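Apical membrane antigen AMA1 (Toxoplasma gondii ME49, PDB 4YIV) plays an essential part in host-cell invasion as a component of the moving junction, the ring formed between parasite and host plasma membranes. Local coordinates at residues F116-E119 with L120-K123; F159-S163 with K164-C168; E258-S262 with K263-W267; C266-K269 with T270-D274. All coordinates share one frame; numbering follows the deposited sequence.

Contact 1: residues F116-E119 with L120-K123; sequences FPME and LLEK. With CD (cadmium ion), chain D.
Glu119 OE2 is gripped by the cadmium ion, which it binds at 2.5 Å and shares with Glu122 OE2, and by a hydrogen bond from Arg166 NH1. The setting is the short helix 118-122, where residues three apart share a face; Glu119 offers the metal both carboxylate oxygens. The two side chains run alongside each other and point the same way, but their carboxylate planes stand 86° apart. Glu119 OE2 comes within 3.1 Å of Glu122 OE1, a pair of acceptors whose repulsion the cation and Arg166 probably offset. Glutamate suits both places, its two methylenes carrying each carboxylate from the helix to the metal. The bend at chi2 of Glu119 (-67°) turns its group toward the ion.

Pro117 sits at the N-cap, and its O accepts from Leu120 N at 3.1 Å, the donor lying above the carbonyl plane. A straighter bond joins Glu122 N to Met118 O at 2.8 Å. The side chains of Phe116, Leu120 and Leu121 form an apolar flank: the Phe116 ring crosses Leu120 at about a right angle, with CE2 3.6 Å from Leu120 CB. Phe116 and Leu121 also meet Phe139 of helix 132-141. Water 1 also binds the metal, and donates to Glu122 OE1 at 3.1 Å.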
loop_
_atom_site.group_PDB
_atom_site.type_symbol
_atom_site.label_atom_id
_atom_site.label_comp_id
_atom_site.label_asym_id
_atom_site.label_seq_id
_atom_site.Cartn_x
_atom_site.Cartn_y
_atom_site.Cartn_z
ATOM N N PHE A 116 -16.126 -2.870 -12.340
ATOM C CA PHE A 116 -16.077 -3.520 -13.637
ATOM C C PHE A 116 -15.597 -4.948 -13.415
ATOM O O PHE A 116 -14.650 -5.170 -12.655
ATOM C CB PHE A 116 -15.176 -2.775 -14.599
ATOM C CG PHE A 116 -15.399 -3.163 -16.038
ATOM C CD1 PHE A 116 -16.441 -2.598 -16.774
ATOM C CD2 PHE A 116 -14.590 -4.104 -16.643
ATOM C CE1 PHE A 116 -16.664 -2.966 -18.096
ATOM C CE2 PHE A 116 -14.790 -4.467 -17.980
ATOM C CZ PHE A 116 -15.829 -3.894 -18.704
ATOM N N PRO A 117 -16.263 -5.933 -14.046
ATOM C CA PRO A 117 -15.906 -7.318 -13.731
ATOM C C PRO A 117 -14.598 -7.759 -14.381
ATOM O O PRO A 117 -14.386 -7.517 -15.569
ATOM C CB PRO A 117 -17.088 -8.112 -14.289
ATOM C CG PRO A 117 -17.534 -7.293 -15.454
ATOM C CD PRO A 117 -17.347 -5.860 -15.044
ATOM N N MET A 118 -13.748 -8.415 -13.607
ATOM C CA MET A 118 -12.448 -8.855 -14.086
ATOM C C MET A 118 -12.575 -9.802 -15.303
ATOM O O MET A 118 -11.695 -9.852 -16.177
ATOM C CB MET A 118 -11.714 -9.547 -12.967
ATOM C CG MET A 118 -10.331 -10.052 -13.342
ATOM S SD MET A 118 -9.201 -8.750 -13.990
ATOM C CE MET A 118 -9.262 -7.564 -12.636
ATOM N N GLU A 119 -13.680 -10.543 -15.383
ATOM C CA GLU A 119 -13.841 -11.487 -16.486
ATOM C C GLU A 119 -13.819 -10.775 -17.816
ATOM O O GLU A 119 -13.275 -11.280 -18.792
ATOM C CB GLU A 119 -15.146 -12.289 -16.322
ATOM C CG GLU A 119 -15.008 -13.425 -15.375
ATOM C CD GLU A 119 -14.073 -14.500 -15.890
ATOM O OE1 GLU A 119 -14.319 -14.955 -17.040
ATOM O OE2 GLU A 119 -13.096 -14.849 -15.156
ATOM N N LEU A 120 -14.414 -9.591 -17.880
ATOM C CA LEU A 120 -14.434 -8.878 -19.133
ATOM C C LEU A 120 -13.053 -8.283 -19.448
ATOM O O LEU A 120 -12.687 -8.206 -20.603
ATOM C CB LEU A 120 -15.522 -7.803 -19.124
ATOM C CG LEU A 120 -16.890 -8.320 -19.572
ATOM C CD1 LEU A 120 -17.317 -9.521 -18.813
ATOM C CD2 LEU A 120 -17.870 -7.222 -19.353
ATOM N N LEU A 121 -12.278 -7.912 -18.430
ATOM C CA LEU A 121 -10.950 -7.351 -18.658
ATOM C C LEU A 121 -10.004 -8.436 -19.137
ATOM O O LEU A 121 -9.144 -8.211 -19.987
ATOM C CB LEU A 121 -10.383 -6.732 -17.378
ATOM C CG LEU A 121 -11.110 -5.504 -16.802
ATOM C CD1 LEU A 121 -10.463 -5.065 -15.475
ATOM C CD2 LEU A 121 -11.083 -4.395 -17.783
ATOM N N GLU A 122 -10.139 -9.608 -18.532
ATOM C CA GLU A 122 -9.361 -10.765 -18.934
ATOM C C GLU A 122 -9.569 -11.091 -20.442
ATOM O O GLU A 122 -8.652 -11.573 -21.129
ATOM C CB GLU A 122 -9.764 -11.941 -18.027
ATOM C CG GLU A 122 -9.664 -13.302 -18.633
ATOM C CD GLU A 122 -10.387 -14.344 -17.797
ATOM O OE1 GLU A 122 -10.390 -14.251 -16.542
ATOM O OE2 GLU A 122 -10.961 -15.244 -18.430
ATOM N N LYS A 123 -10.776 -10.857 -20.938
ATOM C CA LYS A 123 -11.139 -11.200 -22.325
ATOM C C LYS A 123 -10.900 -10.056 -23.310
ATOM O O LYS A 123 -11.152 -10.199 -24.519
ATOM C CB LYS A 123 -12.598 -11.652 -22.375
ATOM C CG LYS A 123 -12.785 -12.994 -21.660
ATOM C CD LYS A 123 -14.246 -13.360 -21.519
ATOM C CE LYS A 123 -14.427 -14.594 -20.633
ATOM N NZ LYS A 123 -13.796 -15.823 -21.214
HETATM CD CD CD D . -12.235 -16.416 -16.845
HETATM O O HOH W 1 -10.621 -17.044 -15.110
#

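Contact 2: residues F159-S163 with K164-C168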
loop_
_atom_site.group_PDB
_atom_site.type_symbol
_atom_site.label_atom_id
_atom_site.label_comp_id
_atom_site.label_asym_id
_atom_site.label_seq_id
_atom_site.Cartn_x
_atom_site.Cartn_y
_atom_site.Cartn_z
ATOM N N PHE A 159 -8.004 3.395 -7.943
ATOM C CA PHE A 159 -8.848 2.219 -8.028
ATOM C C PHE A 159 -8.818 1.444 -6.725
ATOM O O PHE A 159 -7.891 1.579 -5.932
ATOM C CB PHE A 159 -8.405 1.262 -9.186
ATOM C CG PHE A 159 -7.101 0.577 -8.935
ATOM C CD1 PHE A 159 -5.917 1.178 -9.301
ATOM C CD2 PHE A 159 -7.047 -0.665 -8.300
ATOM C CE1 PHE A 159 -4.694 0.574 -9.059
ATOM C CE2 PHE A 159 -5.816 -1.283 -8.053
ATOM C CZ PHE A 159 -4.626 -0.646 -8.446
ATOM N N VAL A 160 -9.821 0.582 -6.561
ATOM C CA VAL A 160 -9.761 -0.467 -5.555
ATOM C C VAL A 160 -10.081 -1.784 -6.255
ATOM O O VAL A 160 -11.126 -1.929 -6.921
ATOM C CB VAL A 160 -10.749 -0.225 -4.356
ATOM C CG1 VAL A 160 -10.818 -1.460 -3.462
ATOM C CG2 VAL A 160 -10.311 1.003 -3.537
ATOM N N TYR A 161 -9.174 -2.735 -6.098
ATOM C CA TYR A 161 -9.440 -4.101 -6.563
ATOM C C TYR A 161 -10.020 -4.905 -5.401
ATOM O O TYR A 161 -9.403 -5.044 -4.333
ATOM C CB TYR A 161 -8.177 -4.773 -7.124
ATOM C CG TYR A 161 -8.488 -6.136 -7.757
ATOM C CD1 TYR A 161 -9.453 -6.240 -8.737
ATOM C CD2 TYR A 161 -7.868 -7.305 -7.317
ATOM C CE1 TYR A 161 -9.789 -7.461 -9.289
ATOM C CE2 TYR A 161 -8.205 -8.555 -7.880
ATOM C CZ TYR A 161 -9.159 -8.612 -8.859
ATOM O OH TYR A 161 -9.525 -9.821 -9.436
ATOM N N ASP A 162 -11.220 -5.437 -5.632
ATOM C CA ASP A 162 -11.880 -6.329 -4.700
ATOM C C ASP A 162 -11.528 -7.710 -5.200
ATOM O O ASP A 162 -12.073 -8.144 -6.220
ATOM C CB ASP A 162 -13.402 -6.099 -4.677
ATOM C CG ASP A 162 -14.141 -7.042 -3.704
ATOM O OD1 ASP A 162 -13.599 -8.143 -3.374
ATOM O OD2 ASP A 162 -15.279 -6.674 -3.295
ATOM N N SER A 163 -10.575 -8.346 -4.533
ATOM C CA SER A 163 -9.989 -9.584 -5.041
ATOM C C SER A 163 -10.881 -10.781 -4.720
ATOM O O SER A 163 -10.748 -11.840 -5.335
ATOM C CB SER A 163 -8.595 -9.824 -4.466
ATOM O OG SER A 163 -8.639 -10.000 -3.058
ATOM N N LYS A 164 -11.791 -10.600 -3.771
ATOM C CA LYS A 164 -12.784 -11.627 -3.463
ATOM C C LYS A 164 -13.890 -11.686 -4.534
ATOM O O LYS A 164 -14.145 -12.745 -5.090
ATOM C CB LYS A 164 -13.391 -11.379 -2.082
ATOM C CG LYS A 164 -14.286 -12.490 -1.583
ATOM C CD LYS A 164 -14.933 -12.112 -0.232
ATOM C CE LYS A 164 -16.140 -13.004 0.091
ATOM N NZ LYS A 164 -16.780 -12.707 1.415
ATOM N N LYS A 165 -14.530 -10.558 -4.838
ATOM C CA LYS A 165 -15.560 -10.515 -5.866
ATOM C C LYS A 165 -15.015 -10.386 -7.275
ATOM O O LYS A 165 -15.761 -10.497 -8.247
ATOM C CB LYS A 165 -16.510 -9.367 -5.585
ATOM C CG LYS A 165 -17.178 -9.491 -4.243
ATOM C CD LYS A 165 -18.243 -8.472 -4.109
ATOM C CE LYS A 165 -19.063 -8.711 -2.873
ATOM N NZ LYS A 165 -20.136 -7.666 -2.806
ATOM N N ARG A 166 -13.705 -10.173 -7.386
ATOM C CA ARG A 166 -13.058 -9.897 -8.667
ATOM C C ARG A 166 -13.729 -8.772 -9.416
ATOM O O ARG A 166 -14.136 -8.933 -10.579
ATOM C CB ARG A 166 -13.006 -11.164 -9.551
ATOM C CG ARG A 166 -12.065 -12.173 -9.020
ATOM C CD ARG A 166 -11.998 -13.407 -9.908
ATOM N NE ARG A 166 -11.123 -13.252 -11.065
ATOM C CZ ARG A 166 -11.435 -13.593 -12.316
ATOM N NH1 ARG A 166 -12.626 -14.107 -12.608
ATOM N NH2 ARG A 166 -10.546 -13.423 -13.295
ATOM N N LEU A 167 -13.807 -7.620 -8.734
ATOM C CA LEU A 167 -14.408 -6.391 -9.250
ATOM C C LEU A 167 -13.386 -5.272 -9.153
ATOM O O LEU A 167 -12.741 -5.134 -8.118
ATOM C CB LEU A 167 -15.649 -5.993 -8.447
ATOM C CG LEU A 167 -16.843 -6.913 -8.626
ATOM C CD1 LEU A 167 -17.956 -6.448 -7.716
ATOM C CD2 LEU A 167 -17.280 -6.926 -10.088
ATOM N N CYS A 168 -13.318 -4.466 -10.201
ATOM C CA CYS A 168 -12.413 -3.326 -10.287
ATOM C C CYS A 168 -13.214 -2.030 -10.110
ATOM O O CYS A 168 -14.032 -1.658 -10.959
ATOM C CB CYS A 168 -11.682 -3.344 -11.628
ATOM S SG CYS A 168 -10.334 -2.118 -11.746
#
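Chi1 of 179° carries the Asp162 carboxylate out past its own carbonyl side and over the loop ahead, where OD1 takes the backbone N-H groups of two lysines. A similar turn at Tyr161 (chi1 -173°) lays its ring alongside Arg166. From Lys165 N the bond to Asp162 OD1 is 3.0 Å long and nearly straight, and it arrives from above the carboxylate plane. That from Lys164 N to the same oxygen is weak, at 3.1 Å, and closes an Asx turn. Aspartate is short enough to reach these amides without leaving its strand. Its other oxygen, OD2, lies 3.5 Å from Lys165 CG, while both lysine chains lead outward to solvent.

The loop is the tip of the beta hairpin formed by strands 159-162 and 167-170. Asp162 and Leu167 make its last antiparallel hydrogen-bonded pair, with Asp162 N 2.9 Å from Leu167 O. Arg166 and Leu167 both face Asp162, a G1 beta bulge in which Arg166 adopts a left-handed backbone.

Arg166 runs side by side with Tyr161, ring and guanidinium planes 88° apart, and Arg166 CG approaches Tyr161 OH at 3.5 Å. That hydroxyl is buried with no polar partner in the model. The guanidinium continues beyond it to Glu119 and forms a salt bridge with Asp132, while Cys168 SG is joined to Cys136 SG of helix 132-141.

Contact 3: residues E258-S262 with K263-W267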
loop_
_atom_site.group_PDB
_atom_site.type_symbol
_atom_site.label_atom_id
_atom_site.label_comp_id
_atom_site.label_asym_id
_atom_site.label_seq_id
_atom_site.Cartn_x
_atom_site.Cartn_y
_atom_site.Cartn_z
ATOM N N GLU A 258 7.443 -0.263 19.963
ATOM C CA GLU A 258 6.239 -0.272 20.772
ATOM C C GLU A 258 5.726 -1.682 21.044
ATOM O O GLU A 258 5.882 -2.592 20.214
ATOM C CB GLU A 258 5.157 0.581 20.078
ATOM C CG GLU A 258 5.611 2.036 19.960
ATOM C CD GLU A 258 4.732 2.898 19.061
ATOM O OE1 GLU A 258 3.899 2.331 18.314
ATOM O OE2 GLU A 258 4.901 4.152 19.109
ATOM N N ARG A 259 5.123 -1.872 22.218
ATOM C CA ARG A 259 4.495 -3.149 22.543
ATOM C C ARG A 259 3.267 -3.398 21.663
ATOM O O ARG A 259 2.487 -2.490 21.398
ATOM C CB ARG A 259 4.095 -3.189 24.019
ATOM C CG ARG A 259 5.287 -3.161 24.971
ATOM C CD ARG A 259 5.009 -3.911 26.267
ATOM N NE ARG A 259 6.198 -3.890 27.113
ATOM C CZ ARG A 259 6.525 -2.889 27.925
ATOM N NH1 ARG A 259 7.641 -2.954 28.648
ATOM N NH2 ARG A 259 5.735 -1.826 28.017
ATOM N N VAL A 260 3.096 -4.630 21.196
ATOM C CA VAL A 260 1.866 -5.003 20.511
ATOM C C VAL A 260 1.373 -6.333 21.049
ATOM O O VAL A 260 2.161 -7.132 21.546
ATOM C CB VAL A 260 2.074 -5.093 18.977
ATOM C CG1 VAL A 260 2.444 -3.738 18.439
ATOM C CG2 VAL A 260 3.173 -6.118 18.635
ATOM N N GLU A 261 0.071 -6.563 20.948
ATOM C CA GLU A 261 -0.506 -7.825 21.371
ATOM C C GLU A 261 -0.423 -8.903 20.277
ATOM O O GLU A 261 -0.530 -10.081 20.570
ATOM C CB GLU A 261 -1.965 -7.630 21.756
ATOM C CG GLU A 261 -2.238 -6.543 22.775
ATOM C CD GLU A 261 -3.711 -6.182 22.800
ATOM O OE1 GLU A 261 -4.469 -6.835 23.550
ATOM O OE2 GLU A 261 -4.114 -5.266 22.050
ATOM N N SER A 262 -0.269 -8.490 19.020
ATOM C CA SER A 262 -0.248 -9.432 17.884
ATOM C C SER A 262 0.630 -8.910 16.765
ATOM O O SER A 262 0.930 -7.707 16.689
ATOM C CB SER A 262 -1.648 -9.669 17.323
ATOM O OG SER A 262 -2.099 -8.520 16.618
ATOM N N LYS A 263 1.069 -9.798 15.888
ATOM C CA LYS A 263 1.850 -9.323 14.759
ATOM C C LYS A 263 0.968 -8.475 13.811
ATOM O O LYS A 263 1.453 -7.575 13.119
ATOM C CB LYS A 263 2.523 -10.498 14.039
ATOM C CG LYS A 263 1.615 -11.575 13.573
ATOM C CD LYS A 263 2.437 -12.810 13.134
ATOM C CE LYS A 263 1.601 -13.744 12.240
ATOM N NZ LYS A 263 2.383 -14.849 11.590
ATOM N N ALA A 264 -0.332 -8.707 13.798
ATOM C CA ALA A 264 -1.179 -7.945 12.883
ATOM C C ALA A 264 -1.254 -6.476 13.321
ATOM O O ALA A 264 -1.376 -5.595 12.469
ATOM C CB ALA A 264 -2.570 -8.550 12.788
ATOM N N GLN A 265 -1.151 -6.214 14.627
ATOM C CA GLN A 265 -1.118 -4.830 15.124
ATOM C C GLN A 265 0.108 -4.112 14.626
ATOM O O GLN A 265 0.045 -2.938 14.310
ATOM C CB GLN A 265 -1.157 -4.775 16.659
ATOM C CG GLN A 265 -2.507 -5.168 17.228
ATOM C CD GLN A 265 -2.563 -5.065 18.749
ATOM O OE1 GLN A 265 -1.531 -4.925 19.420
ATOM N NE2 GLN A 265 -3.779 -5.128 19.296
ATOM N N CYS A 266 1.200 -4.824 14.517
ATOM C CA CYS A 266 2.417 -4.251 14.004
ATOM C C CYS A 266 2.247 -3.892 12.532
ATOM O O CYS A 266 2.604 -2.831 12.123
ATOM C CB CYS A 266 3.586 -5.202 14.178
ATOM S SG CYS A 266 5.192 -4.539 13.770
ATOM N N TRP A 267 1.670 -4.803 11.766
ATOM C CA TRP A 267 1.442 -4.602 10.350
ATOM C C TRP A 267 0.583 -3.360 10.159
ATOM O O TRP A 267 0.884 -2.514 9.309
ATOM C CB TRP A 267 0.794 -5.852 9.740
ATOM C CG TRP A 267 0.234 -5.624 8.362
ATOM C CD1 TRP A 267 0.947 -5.482 7.193
ATOM C CD2 TRP A 267 -1.150 -5.551 7.989
ATOM N NE1 TRP A 267 0.093 -5.300 6.144
ATOM C CE2 TRP A 267 -1.193 -5.345 6.590
ATOM C CE3 TRP A 267 -2.347 -5.640 8.687
ATOM C CZ2 TRP A 267 -2.388 -5.221 5.889
ATOM C CZ3 TRP A 267 -3.534 -5.522 7.984
ATOM C CH2 TRP A 267 -3.541 -5.304 6.604
#
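Helix 263-272 begins a short loop after the edge strand 256-259, and this contact is its N-terminal cap. Ser262 is the N-cap residue: its OG accepts from Gln265 N at 3.2 Å, while Ser262 O takes a second, weak bond from the same N-H. Serine fits because its hydroxyl is one bond from CB. With chi1 at 72°, OG lies between its own N and carbonyl carbon and reaches forward to the N-H of the first turn.

Gln265 returns the grip with its extended side chain. Its OE1 accepts from Glu261 N at 2.8 Å, the donor standing above the carbonyl plane, and its NE2 donates to Glu261 OE2, also at 2.8 Å. The acceptor lies almost in the amide plane, so the bond is well aimed from the donor's side, although the carboxylate and amide planes are 54° apart. Two bonds, one to each end of the amide, fix its rotation, and glutamine can supply both an acceptor and a donor.

Val260 slides past Gln265 in the opposite direction, its CB 3.6 Å from Gln265 OE1, and also touches Tyr303 of the sheet. Ser262 N remains without a partner in the model, so the reciprocal bond of a capping box is absent; the arrangement is that of a serine N-cap, with the N3 glutamine bonded to Glu261, the residue before the cap.

Contact 4: residues C266-K269 with T270-D274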
loop_
_atom_site.group_PDB
_atom_site.type_symbol
_atom_site.label_atom_id
_atom_site.label_comp_id
_atom_site.label_asym_id
_atom_site.label_seq_id
_atom_site.Cartn_x
_atom_site.Cartn_y
_atom_site.Cartn_z
ATOM N N CYS A 266 1.200 -4.824 14.517
ATOM C CA CYS A 266 2.417 -4.251 14.004
ATOM C C CYS A 266 2.247 -3.892 12.532
ATOM O O CYS A 266 2.604 -2.831 12.123
ATOM C CB CYS A 266 3.586 -5.202 14.178
ATOM S SG CYS A 266 5.192 -4.539 13.770
ATOM N N TRP A 267 1.670 -4.803 11.766
ATOM C CA TRP A 267 1.442 -4.602 10.350
ATOM C C TRP A 267 0.583 -3.360 10.159
ATOM O O TRP A 267 0.884 -2.514 9.309
ATOM C CB TRP A 267 0.794 -5.852 9.740
ATOM C CG TRP A 267 0.234 -5.624 8.362
ATOM C CD1 TRP A 267 0.947 -5.482 7.193
ATOM C CD2 TRP A 267 -1.150 -5.551 7.989
ATOM N NE1 TRP A 267 0.093 -5.300 6.144
ATOM C CE2 TRP A 267 -1.193 -5.345 6.590
ATOM C CE3 TRP A 267 -2.347 -5.640 8.687
ATOM C CZ2 TRP A 267 -2.388 -5.221 5.889
ATOM C CZ3 TRP A 267 -3.534 -5.522 7.984
ATOM C CH2 TRP A 267 -3.541 -5.304 6.604
ATOM N N VAL A 268 -0.452 -3.224 10.978
ATOM C CA VAL A 268 -1.316 -2.040 10.908
ATOM C C VAL A 268 -0.519 -0.772 11.228
ATOM O O VAL A 268 -0.679 0.261 10.555
ATOM C CB VAL A 268 -2.503 -2.147 11.874
ATOM C CG1 VAL A 268 -3.241 -0.777 11.982
ATOM C CG2 VAL A 268 -3.436 -3.228 11.423
ATOM N N LYS A 269 0.361 -0.853 12.226
ATOM C CA LYS A 269 1.169 0.296 12.625
ATOM C C LYS A 269 2.082 0.791 11.515
ATOM O O LYS A 269 2.333 2.002 11.417
ATOM C CB LYS A 269 2.019 -0.028 13.888
ATOM C CG LYS A 269 1.293 0.049 15.258
ATOM C CD LYS A 269 2.306 -0.136 16.434
ATOM C CE LYS A 269 1.651 0.024 17.797
ATOM N NZ LYS A 269 1.167 1.426 18.022
ATOM N N THR A 270 2.577 -0.093 10.645
ATOM C CA THR A 270 3.478 0.399 9.610
ATOM C C THR A 270 2.726 1.300 8.633
ATOM O O THR A 270 3.328 2.164 8.016
ATOM C CB THR A 270 4.186 -0.765 8.824
ATOM O OG1 THR A 270 3.215 -1.535 8.100
ATOM C CG2 THR A 270 4.912 -1.698 9.803
ATOM N N PHE A 271 1.399 1.110 8.526
ATOM C CA PHE A 271 0.547 1.964 7.700
ATOM C C PHE A 271 -0.026 3.180 8.434
ATOM O O PHE A 271 -0.209 4.244 7.839
ATOM C CB PHE A 271 -0.627 1.148 7.154
ATOM C CG PHE A 271 -1.556 1.918 6.257
ATOM C CD1 PHE A 271 -1.173 2.316 4.991
ATOM C CD2 PHE A 271 -2.831 2.228 6.693
ATOM C CE1 PHE A 271 -2.050 3.017 4.185
ATOM C CE2 PHE A 271 -3.706 2.926 5.906
ATOM C CZ PHE A 271 -3.320 3.318 4.635
ATOM N N GLU A 272 -0.370 3.004 9.701
ATOM C CA GLU A 272 -1.151 4.030 10.401
ATOM C C GLU A 272 -0.327 4.937 11.323
ATOM O O GLU A 272 -0.856 5.931 11.808
ATOM C CB GLU A 272 -2.289 3.354 11.189
ATOM C CG GLU A 272 -3.321 2.664 10.290
ATOM C CD GLU A 272 -4.619 2.349 10.993
ATOM O OE1 GLU A 272 -5.611 1.954 10.309
ATOM O OE2 GLU A 272 -4.657 2.475 12.237
ATOM N N ASN A 273 0.961 4.656 11.521
ATOM C CA ASN A 273 1.747 5.488 12.422
ATOM C C ASN A 273 1.930 6.880 11.809
ATOM O O ASN A 273 1.886 7.051 10.574
ATOM C CB ASN A 273 3.095 4.838 12.736
ATOM C CG ASN A 273 4.107 5.028 11.632
ATOM O OD1 ASN A 273 4.712 6.098 11.499
ATOM N ND2 ASN A 273 4.310 3.990 10.835
ATOM N N ASP A 274 2.150 7.892 12.643
ATOM C CA ASP A 274 2.107 9.281 12.139
ATOM C C ASP A 274 3.258 9.677 11.230
ATOM O O ASP A 274 3.251 10.766 10.628
ATOM C CB ASP A 274 2.010 10.250 13.322
ATOM C CG ASP A 274 3.379 10.546 13.978
ATOM O OD1 ASP A 274 4.254 9.655 14.121
ATOM O OD2 ASP A 274 3.555 11.708 14.359
#
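Asn273, the first residue to leave helix 263-272, folds its side chain back on Lys269 O. Asn273 CB lies 3.2 Å from Lys269 O, with CG a little farther off, and at the tip Asn273 ND2 donates to Lys269 O at 2.9 Å, the acceptor close to the amide plane. Chi1 of 79° holds CG over the backbone and makes this return possible. Asn273 OD1 turns to other partners, Gly275 N and Arg298 NH1. Lys269 O also accepts from Asn273 N at 3.0 Å, so one residue grips the carbonyl twice and closes the C-terminal end of the helix. Asparagine suits the place because its short side chain carries both an N-H donor and an acceptor.

The last helical turns are held by Thr270 N to Cys266 O and Glu272 N to Val268 O. Thr270 adds a side-chain bond: its OG1 donates to Trp267 O at 2.8 Å, tilted 20° from the carbonyl plane, while CG2 rests 3.5 Å from Cys266 O. A beta-branched threonine can thus bury its hydroxyl inside the helix's own bonding.

On another face Val268 and Glu272 lie side by side and point the same way, with Val268 CG1 3.6 Å from Glu272 CD. The carboxylate beyond goes to Arg201 and to Lys202 N, and Lys269 NZ forms a salt bridge with Glu258 OE1. The donors from Asn273 satisfy a carbonyl at the end of the helix, which probably steadies the negative end of its dipole.

Each contact is formed within one unbroken run of chain, so none nests within or crosses another; all lie in the AMA1 family region, which belongs to the PAN clan. Contact 1 turns strand 116-117 into helix 118-122, and contact 2 closes the hairpin of strands 159-162 and 167-170. The two touch, since strands 116-117 and 167-170 are neighbours in one five-stranded antiparallel sheet, and Arg166 bridges them. Contact 3 leaves strand 256-259, the edge of a second such sheet, and begins helix 263-272; contact 4 ends that helix and shares Cys266 and Trp267 with it. Contacts 1 and 3 lie about 37 Å apart, centre to centre, on opposite sides of the chain's centre.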